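Local coordinates for protein ATP grasp ligase (Microcystis aeruginosa MRC, PDB 5IG9) that probably acts as an ATP-grasp ligase that uses ATP to activate carboxylates for bond formation, as in microviridin ring closure, at residues Asp83-Ser87 and Gln88-Ala92. Numbering follows the deposited sequence.
Sequences DGMDS and QFREA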
# COMPACT_ATOMS: atom_id res chain seq x y z
N ASP A 83 3.08 -4.85 24.65
CA ASP A 83 1.98 -5.78 24.51
C ASP A 83 0.82 -5.43 25.44
O ASP A 83 -0.34 -5.67 25.11
CB ASP A 83 2.46 -7.21 24.77
CG ASP A 83 3.54 -7.28 25.84
OD1 ASP A 83 4.32 -6.31 25.97
OD2 ASP A 83 3.61 -8.31 26.54
N GLY A 84 1.13 -4.85 26.60
CA GLY A 84 0.11 -4.56 27.58
C GLY A 84 -0.68 -3.30 27.27
O GLY A 84 -1.40 -2.77 28.13
N MET A 85 -0.54 -2.81 26.04
CA MET A 85 -1.28 -1.65 25.59
C MET A 85 -2.67 -2.07 25.13
O MET A 85 -2.88 -3.20 24.67
CB MET A 85 -0.53 -0.95 24.46
CG MET A 85 -1.17 0.36 24.00
SD MET A 85 -0.33 1.09 22.59
CE MET A 85 1.33 1.26 23.24
N ASP A 86 -3.63 -1.16 25.26
CA ASP A 86 -4.98 -1.41 24.79
C ASP A 86 -4.96 -1.73 23.30
O ASP A 86 -4.30 -1.06 22.51
CB ASP A 86 -5.87 -0.20 25.06
CG ASP A 86 -7.27 -0.35 24.50
OD1 ASP A 86 -7.69 -1.50 24.25
OD2 ASP A 86 -7.95 0.68 24.31
N SER A 87 -5.70 -2.78 22.91
CA SER A 87 -5.64 -3.26 21.53
C SER A 87 -6.21 -2.24 20.55
O SER A 87 -5.76 -2.18 19.41
CB SER A 87 -6.38 -4.59 21.40
OG SER A 87 -7.77 -4.38 21.23
N GLN A 88 -7.20 -1.45 20.97
CA GLN A 88 -7.73 -0.43 20.08
C GLN A 88 -6.73 0.70 19.87
O GLN A 88 -6.54 1.17 18.74
CB GLN A 88 -9.05 0.12 20.63
CG GLN A 88 -10.22 -0.83 20.47
CD GLN A 88 -11.49 -0.12 20.04
OE1 GLN A 88 -11.65 0.23 18.87
NE2 GLN A 88 -12.39 0.11 20.99
N PHE A 89 -6.07 1.14 20.94
CA PHE A 89 -5.05 2.18 20.80
C PHE A 89 -3.81 1.66 20.09
O PHE A 89 -3.15 2.41 19.37
CB PHE A 89 -4.68 2.75 22.17
CG PHE A 89 -5.76 3.57 22.82
CD1 PHE A 89 -6.87 3.99 22.10
CD2 PHE A 89 -5.65 3.94 24.15
CE1 PHE A 89 -7.86 4.75 22.71
CE2 PHE A 89 -6.63 4.71 24.75
CZ PHE A 89 -7.74 5.11 24.03
N ARG A 90 -3.48 0.38 20.28
CA ARG A 90 -2.28 -0.18 19.67
C ARG A 90 -2.42 -0.27 18.16
O ARG A 90 -1.49 0.07 17.42
CB ARG A 90 -1.97 -1.55 20.26
CG ARG A 90 -0.53 -1.99 20.09
CD ARG A 90 -0.39 -3.50 20.19
NE ARG A 90 1.00 -3.90 20.43
CZ ARG A 90 1.94 -3.96 19.49
NH1 ARG A 90 1.64 -3.64 18.23
NH2 ARG A 90 3.17 -4.33 19.80
N GLU A 91 -3.58 -0.74 17.68
CA GLU A 91 -3.78 -0.84 16.23
C GLU A 91 -3.81 0.54 15.59
O GLU A 91 -3.29 0.74 14.49
CB GLU A 91 -5.07 -1.61 15.93
CG GLU A 91 -5.05 -3.07 16.37
CD GLU A 91 -3.84 -3.82 15.84
OE1 GLU A 91 -2.84 -3.93 16.58
OE2 GLU A 91 -3.90 -4.31 14.69
N ALA A 92 -4.41 1.52 16.28
CA ALA A 92 -4.46 2.88 15.75
C ALA A 92 -3.08 3.53 15.76
O ALA A 92 -2.74 4.30 14.85
CB ALA A 92 -5.46 3.71 16.55
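Asp86 and Gln88 meet at the start of helix 87-107, which follows strand 69-72 in the pre-ATP-grasp domain; Asp86 is the N-cap. With CG anti to the backbone N (chi1 175°), Asp86 OD1 accepts a weak hydrogen bond from Gln88 N at 3.3 Å. The other oxygen, OD2, sits over one face of the Phe89 ring, 3.9 Å above its plane and over its centre. The side chains of Asp86 and Gln88 run side by side in the same direction, their flat end groups almost perpendicular.

Behind the cap the regular helical bonds begin: Arg90 N to Asp86 O at 2.8 Å, then Glu91 N to Ser87 O. Met85, just ahead of the cap, crosses the Arg90 side chain at about a right angle and lays SD 3.7 Å from Arg90 CA. The extended arm of Arg90 lets NH2 hydrogen-bond Leu79 O and, weakly, Leu81 O, tying the helix to the preceding loop. Phe201 of the second subunit packs on Met85 and Ile173 of that subunit on Phe89, whose ring also meets an aromatic side chain of another protein's chain edge-to-face.

The helix end probably stabilises a negative Asp86, although the weak bond suggests a modest grip; OD2 over the ring face is packing rather than attraction.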